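PDB 3DNF: 4-hydroxy-3-methylbut-2-enyl diphosphate reductase from Aquifex aeolicus, which catalyses the last step of the non-mevalonate isoprenoid pathway, reducing 4-hydroxy-3-methylbut-2-enyl diphosphate to isopentenyl and dimethylallyl diphosphates with an iron-sulfur cluster. Local coordinates for residues Val2-Ala7 against Val255-Ser261; Gly113-Val119 against Arg158-Gln164; Val144-Ile150 against Phe171-Val175. All blocks are in the same frame, centred on the assembly; numbering follows the deposited sequence. Where two conformers were deposited one is given.

Contact 1 of 3, residues Val2-Ala7 against Val255-Ser261; sequences VDIIIA and VKRVGIS
Asp3 to Ile6 pair in parallel with Arg257 to Ile260, Ile4 lying abreast of Val258 and Ile6 of Ile260; the strand axes approach to 4.8 Å at an angle of 22°. Val258 is gripped at both ends: its N donates to Asp3 O (2.8 Å) and its O accepts from Ile5 N (2.8 Å), both bonds nearly straight. Ile260 repeats the pattern between Ile5 O and Ala7 N, its O lying 2.7 Å from Ala7 N, while Asp3 N starts the ladder on Lys256 O. Strand 3-6 is the first of the chain and 257-262 the last, so the N terminus supplies an outer strand to the four-stranded parallel sheet of an open alpha/beta lobe; strand 212-216 pairs with the other side of 257-262. Branched aliphatics suit both the extended backbone and the face carrying Ile4, Ile6, Val258 and Ile260, where helix 268-281 packs. There Ile4 and Ile260 run side by side in the same direction, Ile4 CG2 touching Ile260 CD1 at 3.6 Å. With CG1 of Ile260 anti to the carbonyl carbon (chi1 -58°) and the chain extended beyond it, CD1 reaches that methyl. At the start of the pairing Val2 CG2 meets Val258 CG2 at 4.0 Å, the two side chains crossing nearly at right angles. On the reverse face Ile5 CG2 rests 3.4 Å from Val258 O, and Ile5 leans on Leu206 of helix 195-206.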
loop_
_atom_site.group_PDB
_atom_site.type_symbol
_atom_site.label_atom_id
_atom_site.label_comp_id
_atom_site.label_asym_id
_atom_site.label_seq_id
_atom_site.Cartn_x
_atom_site.Cartn_y
_atom_site.Cartn_z
ATOM N N VAL B 2 -47.937 3.253 -11.493
ATOM C CA VAL B 2 -46.772 3.307 -12.388
ATOM C C VAL B 2 -45.768 2.178 -12.092
ATOM O O VAL B 2 -46.084 1.229 -11.362
ATOM C CB VAL B 2 -46.074 4.708 -12.349
ATOM C CG1 VAL B 2 -47.039 5.806 -12.815
ATOM C CG2 VAL B 2 -45.515 5.024 -10.956
ATOM N N ASP B 3 -44.567 2.284 -12.661
ATOM C CA ASP B 3 -43.526 1.284 -12.457
ATOM C C ASP B 3 -42.574 1.683 -11.322
ATOM O O ASP B 3 -41.881 2.703 -11.406
ATOM C CB ASP B 3 -42.745 1.069 -13.751
ATOM C CG ASP B 3 -42.368 -0.385 -13.970
ATOM O OD1 ASP B 3 -42.147 -1.115 -12.974
ATOM O OD2 ASP B 3 -42.296 -0.801 -15.149
ATOM N N ILE B 4 -42.545 0.872 -10.266
ATOM C CA ILE B 4 -41.663 1.127 -9.119
ATOM C C ILE B 4 -40.541 0.107 -9.105
ATOM O O ILE B 4 -40.797 -1.093 -9.079
ATOM C CB ILE B 4 -42.409 1.017 -7.760
ATOM C CG1 ILE B 4 -43.890 1.400 -7.888
ATOM C CG2 ILE B 4 -41.684 1.825 -6.680
ATOM C CD1 ILE B 4 -44.796 0.248 -8.345
ATOM N N ILE B 5 -39.300 0.575 -9.119
ATOM C CA ILE B 5 -38.175 -0.340 -9.017
ATOM C C ILE B 5 -37.350 -0.068 -7.761
ATOM O O ILE B 5 -36.812 1.023 -7.567
ATOM C CB ILE B 5 -37.303 -0.374 -10.303
ATOM C CG1 ILE B 5 -36.134 -1.355 -10.144
ATOM C CG2 ILE B 5 -36.831 1.026 -10.678
ATOM C CD1 ILE B 5 -35.550 -1.875 -11.443
ATOM N N ILE B 6 -37.288 -1.074 -6.902
ATOM C CA ILE B 6 -36.426 -1.026 -5.725
ATOM C C ILE B 6 -35.026 -1.425 -6.174
ATOM O O ILE B 6 -34.831 -2.509 -6.729
ATOM C CB ILE B 6 -36.944 -1.940 -4.581
ATOM C CG1 ILE B 6 -38.337 -1.483 -4.138
ATOM C CG2 ILE B 6 -35.968 -1.933 -3.389
ATOM C CD1 ILE B 6 -39.086 -2.489 -3.301
ATOM N N ALA B 7 -34.070 -0.524 -5.962
ATOM C CA ALA B 7 -32.678 -0.746 -6.349
ATOM C C ALA B 7 -32.111 -1.988 -5.671
ATOM O O ALA B 7 -32.412 -2.275 -4.506
ATOM C CB ALA B 7 -31.824 0.480 -6.012
ATOM N N VAL B 255 -45.212 10.883 -13.744
ATOM C CA VAL B 255 -44.053 9.990 -13.645
ATOM C C VAL B 255 -44.367 8.627 -14.278
ATOM O O VAL B 255 -45.510 8.164 -14.229
ATOM C CB VAL B 255 -43.613 9.815 -12.165
ATOM C CG1 VAL B 255 -42.461 8.831 -12.036
ATOM C CG2 VAL B 255 -43.221 11.156 -11.566
ATOM N N LYS B 256 -43.356 7.998 -14.874
ATOM C CA LYS B 256 -43.500 6.657 -15.438
ATOM C C LYS B 256 -42.717 5.633 -14.621
ATOM O O LYS B 256 -43.262 4.599 -14.230
ATOM C CB LYS B 256 -43.041 6.624 -16.894
ATOM C CG LYS B 256 -43.469 5.373 -17.648
ATOM C CD LYS B 256 -42.738 5.242 -18.979
ATOM C CE LYS B 256 -41.365 4.602 -18.779
ATOM N NZ LYS B 256 -40.625 4.521 -20.064
ATOM N N ARG B 257 -41.440 5.918 -14.377
ATOM C CA ARG B 257 -40.605 5.055 -13.538
ATOM C C ARG B 257 -40.171 5.751 -12.245
ATOM O O ARG B 257 -39.668 6.881 -12.277
ATOM C CB ARG B 257 -39.358 4.586 -14.289
ATOM C CG ARG B 257 -39.599 3.709 -15.500
ATOM C CD ARG B 257 -38.339 3.674 -16.352
ATOM N NE ARG B 257 -37.704 4.994 -16.404
ATOM C CZ ARG B 257 -37.630 5.772 -17.482
ATOM N NH1 ARG B 257 -38.131 5.373 -18.645
ATOM N NH2 ARG B 257 -37.031 6.956 -17.400
ATOM N N VAL B 258 -40.378 5.068 -11.118
ATOM C CA VAL B 258 -39.879 5.513 -9.809
ATOM C C VAL B 258 -38.793 4.566 -9.304
ATOM O O VAL B 258 -38.975 3.347 -9.303
ATOM C CB VAL B 258 -40.998 5.568 -8.736
ATOM C CG1 VAL B 258 -40.453 6.130 -7.405
ATOM C CG2 VAL B 258 -42.191 6.381 -9.233
ATOM N N GLY B 259 -37.670 5.138 -8.875
ATOM C CA GLY B 259 -36.619 4.372 -8.210
ATOM C C GLY B 259 -36.605 4.550 -6.697
ATOM O O GLY B 259 -36.797 5.659 -6.186
ATOM N N ILE B 260 -36.396 3.449 -5.978
ATOM C CA ILE B 260 -36.274 3.482 -4.519
ATOM C C ILE B 260 -34.999 2.787 -4.071
ATOM O O ILE B 260 -34.704 1.647 -4.475
ATOM C CB ILE B 260 -37.462 2.791 -3.790
ATOM C CG1 ILE B 260 -38.803 3.428 -4.167
ATOM C CG2 ILE B 260 -37.263 2.824 -2.272
ATOM C CD1 ILE B 260 -40.011 2.680 -3.602
ATOM N N SER B 261 -34.241 3.472 -3.225
ATOM C CA SER B 261 -33.223 2.783 -2.453
ATOM C C SER B 261 -33.273 3.202 -1.004
ATOM O O SER B 261 -34.089 4.038 -0.612
ATOM C CB SER B 261 -31.834 2.992 -3.032
ATOM O OG SER B 261 -30.963 2.002 -2.514
#

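Contact 2 of 3, residues Gly113-Val119 against Arg158-Gln164; sequences GYFVVLV and RVGIVAQ
Over one face of the Tyr114 ring lies the guanidinium of Arg158, its CZ 4.2 Å from the ring centroid and 20° off the normal, a cation-pi contact shifted toward the rim. The two planes are inclined by 31°, and NH2 of Arg158 lies 3.4 Å from Tyr114 CZ. At the edge of the ring, in its plane, stands Val159 N, while the edge of the guanidinium faces Gly113 CA. A bend at chi3 folds the arginine back over the tyrosine. Glu185 probably helps fix this pair: it forms a salt bridge with Arg158 NH2 and a weak hydrogen bond with Tyr114 OH. Arg158 NH1 bonds to Glu112 O, and a water donates to Gly113 O (2.7 Å) while accepting from NH1. Gly113 closes the preceding helix in a Schellman motif, whose positive phi suits glycine. Lack of a side chain also suits Gly160, where a beta carbon would lie a tight 3.2 Å from Tyr114 CB.

Beyond this end the strands form a parallel ladder of six backbone bonds, from Phe115 N to Arg158 O through Gln164 N to Val119 O. Compact branched residues mesh on the Val117 face, with Val117 CG2 against Val159 CG1 (3.7 Å) and Val119 CG2 against Ile161 CG2 (3.8 Å). Gln164 OE1 bonds to Glu121 N, and its side chain adjoins His124, one of the predicted substrate-binding residues, and Glu126, the predicted proton donor. Strands 115-119 and 158-163 are the inner pair of their sheet, between 141-144 and 185-189; helix 97-111 packs on Val116 and Val162 and helix 125-136 on Leu118, on the same face, and helix 169-182 packs on Val119 and Ala163.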
loop_
_atom_site.group_PDB
_atom_site.type_symbol
_atom_site.label_atom_id
_atom_site.label_comp_id
_atom_site.label_asym_id
_atom_site.label_seq_id
_atom_site.Cartn_x
_atom_site.Cartn_y
_atom_site.Cartn_z
ATOM N N GLY B 113 4.023 -14.048 11.896
ATOM C CA GLY B 113 5.113 -13.266 12.487
ATOM C C GLY B 113 4.981 -11.773 12.192
ATOM O O GLY B 113 5.959 -11.027 12.319
ATOM N N TYR B 114 3.798 -11.319 11.792
ATOM C CA TYR B 114 3.620 -9.876 11.519
ATOM C C TYR B 114 3.165 -9.058 12.724
ATOM O O TYR B 114 2.441 -9.571 13.591
ATOM C CB TYR B 114 2.566 -9.622 10.413
ATOM C CG TYR B 114 2.993 -10.103 9.058
ATOM C CD1 TYR B 114 3.762 -9.300 8.233
ATOM C CD2 TYR B 114 2.681 -11.414 8.619
ATOM C CE1 TYR B 114 4.183 -9.758 6.986
ATOM C CE2 TYR B 114 3.087 -11.873 7.381
ATOM C CZ TYR B 114 3.847 -11.037 6.564
ATOM O OH TYR B 114 4.265 -11.485 5.351
ATOM N N PHE B 115 3.587 -7.789 12.765
ATOM C CA PHE B 115 2.991 -6.786 13.663
ATOM C C PHE B 115 1.732 -6.275 12.931
ATOM O O PHE B 115 1.818 -5.918 11.784
ATOM C CB PHE B 115 3.966 -5.626 13.844
ATOM C CG PHE B 115 3.434 -4.507 14.700
ATOM C CD1 PHE B 115 3.555 -4.560 16.088
ATOM C CD2 PHE B 115 2.819 -3.392 14.115
ATOM C CE1 PHE B 115 3.068 -3.508 16.894
ATOM C CE2 PHE B 115 2.326 -2.332 14.912
ATOM C CZ PHE B 115 2.469 -2.384 16.298
ATOM N N VAL B 116 0.591 -6.271 13.597
ATOM C CA VAL B 116 -0.685 -6.028 12.884
ATOM C C VAL B 116 -1.090 -4.545 12.964
ATOM O O VAL B 116 -1.157 -3.938 14.030
ATOM C CB VAL B 116 -1.800 -6.959 13.414
ATOM C CG1 VAL B 116 -3.182 -6.604 12.808
ATOM C CG2 VAL B 116 -1.455 -8.410 13.046
ATOM N N VAL B 117 -1.463 -4.005 11.806
ATOM C CA VAL B 117 -2.146 -2.741 11.737
ATOM C C VAL B 117 -3.611 -2.942 11.316
ATOM O O VAL B 117 -3.883 -3.575 10.308
ATOM C CB VAL B 117 -1.413 -1.840 10.743
ATOM C CG1 VAL B 117 -2.310 -0.679 10.297
ATOM C CG2 VAL B 117 -0.079 -1.331 11.344
ATOM N N LEU B 118 -4.521 -2.501 12.162
ATOM C CA LEU B 118 -5.962 -2.554 11.858
ATOM C C LEU B 118 -6.359 -1.142 11.456
ATOM O O LEU B 118 -6.362 -0.255 12.295
ATOM C CB LEU B 118 -6.742 -3.015 13.098
ATOM C CG LEU B 118 -8.270 -3.014 13.111
ATOM C CD1 LEU B 118 -8.785 -3.812 11.926
ATOM C CD2 LEU B 118 -8.740 -3.616 14.468
ATOM N N VAL B 119 -6.719 -0.942 10.177
ATOM C CA VAL B 119 -7.158 0.376 9.716
ATOM C C VAL B 119 -8.659 0.535 10.027
ATOM O O VAL B 119 -9.512 -0.217 9.538
ATOM C CB VAL B 119 -6.860 0.624 8.180
ATOM C CG1 VAL B 119 -7.260 2.063 7.795
ATOM C CG2 VAL B 119 -5.368 0.354 7.843
ATOM N N ARG B 158 8.275 -6.264 9.588
ATOM C CA ARG B 158 7.177 -6.979 8.913
ATOM C C ARG B 158 5.838 -6.565 9.495
ATOM O O ARG B 158 5.546 -6.796 10.678
ATOM C CB ARG B 158 7.353 -8.482 8.986
ATOM C CG ARG B 158 8.775 -8.926 8.532
ATOM C CD ARG B 158 8.966 -10.414 8.754
ATOM N NE ARG B 158 8.191 -11.221 7.816
ATOM C CZ ARG B 158 7.283 -12.122 8.179
ATOM N NH1 ARG B 158 7.036 -12.327 9.458
ATOM N NH2 ARG B 158 6.647 -12.836 7.267
ATOM N N VAL B 159 5.039 -5.922 8.646
ATOM C CA VAL B 159 3.759 -5.381 9.074
ATOM C C VAL B 159 2.630 -6.026 8.276
ATOM O O VAL B 159 2.697 -6.093 7.055
ATOM C CB VAL B 159 3.662 -3.817 8.979
ATOM C CG1 VAL B 159 2.245 -3.332 9.312
ATOM C CG2 VAL B 159 4.697 -3.158 9.881
ATOM N N GLY B 160 1.635 -6.559 8.997
ATOM C CA GLY B 160 0.403 -7.063 8.366
ATOM C C GLY B 160 -0.750 -6.101 8.542
ATOM O O GLY B 160 -1.059 -5.662 9.664
ATOM N N ILE B 161 -1.487 -5.852 7.442
ATOM C CA ILE B 161 -2.491 -4.835 7.457
ATOM C C ILE B 161 -3.857 -5.408 7.134
ATOM O O ILE B 161 -4.004 -6.098 6.111
ATOM C CB ILE B 161 -2.133 -3.666 6.489
ATOM C CG1 ILE B 161 -0.749 -3.149 6.847
ATOM C CG2 ILE B 161 -3.170 -2.518 6.525
ATOM C CD1 ILE B 161 -0.181 -2.146 5.853
ATOM N N VAL B 162 -4.810 -5.127 8.027
ATOM C CA VAL B 162 -6.218 -5.470 7.781
ATOM C C VAL B 162 -7.107 -4.214 7.939
ATOM O O VAL B 162 -6.617 -3.130 8.309
ATOM C CB VAL B 162 -6.716 -6.620 8.691
ATOM C CG1 VAL B 162 -5.917 -7.882 8.379
ATOM C CG2 VAL B 162 -6.663 -6.227 10.145
ATOM N N ALA B 163 -8.400 -4.350 7.622
ATOM C CA ALA B 163 -9.319 -3.211 7.670
ATOM C C ALA B 163 -10.563 -3.538 8.475
ATOM O O ALA B 163 -11.059 -4.678 8.488
ATOM C CB ALA B 163 -9.741 -2.775 6.263
ATOM N N GLN B 164 -11.040 -2.533 9.187
ATOM C CA GLN B 164 -12.404 -2.566 9.683
ATOM C C GLN B 164 -13.298 -2.749 8.439
ATOM O O GLN B 164 -13.019 -2.197 7.375
ATOM C CB GLN B 164 -12.697 -1.256 10.394
ATOM C CG GLN B 164 -14.069 -1.197 11.082
ATOM C CD GLN B 164 -14.394 0.193 11.585
ATOM O OE1 GLN B 164 -13.563 1.097 11.507
ATOM N NE2 GLN B 164 -15.607 0.380 12.112
HETATM O O HOH W 1 8.536 -11.670 12.171
#

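Contact 3 of 3, residues Val144-Ile150 against Phe171-Val175; sequences VETLEDI and FFKEV
Phe171 brings the tip of its ring to the bend after Val144, with CZ 3.5 Å from Thr146 C and CE2 3.5 Å from Glu145 O. Val144 O and Leu147 N lie at the ring edge, near its plane, and Val175 CG2, one helical turn on, lies over one face toward the rim. The phenyl reaches this far because CG is anti to the backbone N (chi1 -175°), out from the helix. Beside it Val144 CG1 and Val175 CG2 meet tip to tip at 3.9 Å, while Leu147 CD2 crosses the Glu174 side chain. The charge of Glu174 is met from outside, OE2 forming a salt bridge with Lys173 of the second subunit. Trimming Phe171 to an alanine would probably open a gap beneath the Glu145-Thr146 backbone and leave the bend less firmly seated on the helix. Asp149 shapes that bend: its OD2 accepts from Glu145 N (2.7 Å) through the anti lone pair and from Thr146 N (3.0 Å) above the carboxylate plane, and OD1 is held by Lys122. The arrangement belongs to an alpha/beta lobe, where a turn following outer strand 141-144 packs against helix 169-182, the connection of a beta-alpha-beta crossover between strands 158-163 and 185-189.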
loop_
_atom_site.group_PDB
_atom_site.type_symbol
_atom_site.label_atom_id
_atom_site.label_comp_id
_atom_site.label_asym_id
_atom_site.label_seq_id
_atom_site.Cartn_x
_atom_site.Cartn_y
_atom_site.Cartn_z
ATOM N N VAL B 144 -4.988 2.074 13.246
ATOM C CA VAL B 144 -4.613 3.266 12.526
ATOM C C VAL B 144 -5.890 3.966 12.069
ATOM O O VAL B 144 -6.595 3.478 11.179
ATOM C CB VAL B 144 -3.650 2.905 11.331
ATOM C CG1 VAL B 144 -3.522 4.131 10.353
ATOM C CG2 VAL B 144 -2.251 2.562 11.876
ATOM N N GLU B 145 -6.173 5.123 12.679
ATOM C CA GLU B 145 -7.390 5.860 12.356
ATOM C C GLU B 145 -7.063 7.087 11.524
ATOM O O GLU B 145 -7.866 7.523 10.687
ATOM C CB GLU B 145 -8.168 6.236 13.623
ATOM C CG GLU B 145 -9.482 6.910 13.282
ATOM C CD GLU B 145 -10.406 7.080 14.460
ATOM O OE1 GLU B 145 -10.185 6.445 15.524
ATOM O OE2 GLU B 145 -11.391 7.839 14.287
ATOM N N THR B 146 -5.882 7.631 11.764
ATOM C CA THR B 146 -5.355 8.704 10.938
ATOM C C THR B 146 -3.902 8.385 10.601
ATOM O O THR B 146 -3.285 7.527 11.228
ATOM C CB THR B 146 -5.466 10.102 11.615
ATOM O OG1 THR B 146 -4.545 10.184 12.710
ATOM C CG2 THR B 146 -6.871 10.351 12.101
ATOM N N LEU B 147 -3.340 9.087 9.624
ATOM C CA LEU B 147 -2.028 8.733 9.122
ATOM C C LEU B 147 -0.938 8.851 10.202
ATOM O O LEU B 147 0.031 8.099 10.185
ATOM C CB LEU B 147 -1.703 9.532 7.858
ATOM C CG LEU B 147 -0.792 8.932 6.781
ATOM C CD1 LEU B 147 -1.145 7.498 6.372
ATOM C CD2 LEU B 147 -0.827 9.853 5.565
ATOM N N GLU B 148 -1.145 9.743 11.171
ATOM C CA GLU B 148 -0.190 9.938 12.268
ATOM C C GLU B 148 -0.076 8.701 13.165
ATOM O O GLU B 148 0.950 8.519 13.839
ATOM C CB GLU B 148 -0.553 11.171 13.108
ATOM C CG GLU B 148 0.178 12.436 12.694
ATOM C CD GLU B 148 0.568 13.309 13.894
ATOM O OE1 GLU B 148 -0.253 13.449 14.834
ATOM O OE2 GLU B 148 1.697 13.865 13.892
ATOM N N ASP B 149 -1.101 7.843 13.134
ATOM C CA ASP B 149 -1.107 6.588 13.906
ATOM C C ASP B 149 -0.076 5.539 13.444
ATOM O O ASP B 149 0.247 4.623 14.193
ATOM C CB ASP B 149 -2.494 5.946 13.899
ATOM C CG ASP B 149 -3.528 6.724 14.704
ATOM O OD1 ASP B 149 -3.164 7.395 15.682
ATOM O OD2 ASP B 149 -4.738 6.618 14.396
ATOM N N ILE B 150 0.440 5.650 12.220
ATOM C CA ILE B 150 1.314 4.595 11.685
ATOM C C ILE B 150 2.730 4.508 12.290
ATOM O O ILE B 150 3.408 3.491 12.135
ATOM C CB ILE B 150 1.406 4.616 10.139
ATOM C CG1 ILE B 150 2.194 5.832 9.653
ATOM C CG2 ILE B 150 0.029 4.577 9.530
ATOM C CD1 ILE B 150 2.514 5.755 8.162
ATOM N N PHE B 171 -8.635 5.920 2.361
ATOM C CA PHE B 171 -7.655 5.920 3.459
ATOM C C PHE B 171 -6.874 4.618 3.585
ATOM O O PHE B 171 -5.670 4.615 3.838
ATOM C CB PHE B 171 -8.299 6.346 4.783
ATOM C CG PHE B 171 -7.309 6.480 5.902
ATOM C CD1 PHE B 171 -6.277 7.412 5.835
ATOM C CD2 PHE B 171 -7.407 5.659 7.014
ATOM C CE1 PHE B 171 -5.342 7.523 6.864
ATOM C CE2 PHE B 171 -6.482 5.756 8.054
ATOM C CZ PHE B 171 -5.456 6.698 7.985
ATOM N N PHE B 172 -7.557 3.522 3.337
ATOM C CA PHE B 172 -6.891 2.223 3.405
ATOM C C PHE B 172 -5.772 2.162 2.365
ATOM O O PHE B 172 -4.671 1.748 2.665
ATOM C CB PHE B 172 -7.898 1.155 3.110
ATOM C CG PHE B 172 -7.364 -0.227 3.310
ATOM C CD1 PHE B 172 -7.031 -0.671 4.603
ATOM C CD2 PHE B 172 -7.128 -1.058 2.204
ATOM C CE1 PHE B 172 -6.532 -1.928 4.796
ATOM C CE2 PHE B 172 -6.637 -2.351 2.396
ATOM C CZ PHE B 172 -6.319 -2.772 3.699
ATOM N N LYS B 173 -6.058 2.650 1.152
ATOM C CA LYS B 173 -5.080 2.679 0.051
ATOM C C LYS B 173 -3.835 3.520 0.431
ATOM O O LYS B 173 -2.695 3.117 0.172
ATOM C CB LYS B 173 -5.744 3.165 -1.247
ATOM C CG LYS B 173 -4.774 3.473 -2.350
ATOM C CD LYS B 173 -5.479 3.868 -3.619
ATOM C CE LYS B 173 -4.452 4.208 -4.669
ATOM N NZ LYS B 173 -5.146 4.709 -5.880
ATOM N N GLU B 174 -4.083 4.668 1.072
ATOM C CA GLU B 174 -3.033 5.569 1.536
ATOM C C GLU B 174 -2.144 4.940 2.606
ATOM O O GLU B 174 -0.906 5.068 2.516
ATOM C CB GLU B 174 -3.650 6.892 2.051
ATOM C CG GLU B 174 -2.663 7.875 2.670
ATOM C CD GLU B 174 -1.746 8.516 1.652
ATOM O OE1 GLU B 174 -2.034 8.428 0.434
ATOM O OE2 GLU B 174 -0.713 9.103 2.059
ATOM N N VAL B 175 -2.775 4.326 3.623
ATOM C CA VAL B 175 -2.062 3.666 4.728
ATOM C C VAL B 175 -1.187 2.522 4.206
ATOM O O VAL B 175 -0.020 2.386 4.585
ATOM C CB VAL B 175 -3.035 3.082 5.816
ATOM C CG1 VAL B 175 -2.220 2.236 6.844
ATOM C CG2 VAL B 175 -3.752 4.191 6.505
#

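Contacts 2 and 3 share one lobe, their centres about 11 Å apart, whereas contact 1 lies in another, about 43 Å from contact 2 between centres and on the opposite side of the chain's centre. Contacts 1 and 2 are both parallel strand pairs, but contact 2 is the buried middle of its sheet, with an arginine-tyrosine cation-pi contact at one end, while contact 1 adds an outer, partly exposed strand. Contact 3 instead seats a turn on a helix, mostly by apolar and ring contacts. It continues contact 2 directly: Leu118 O lies 2.9 Å from Val144 N, probably hydrogen-bonded, and Val119 CG1 packs on Phe171 CD2 at 3.7 Å.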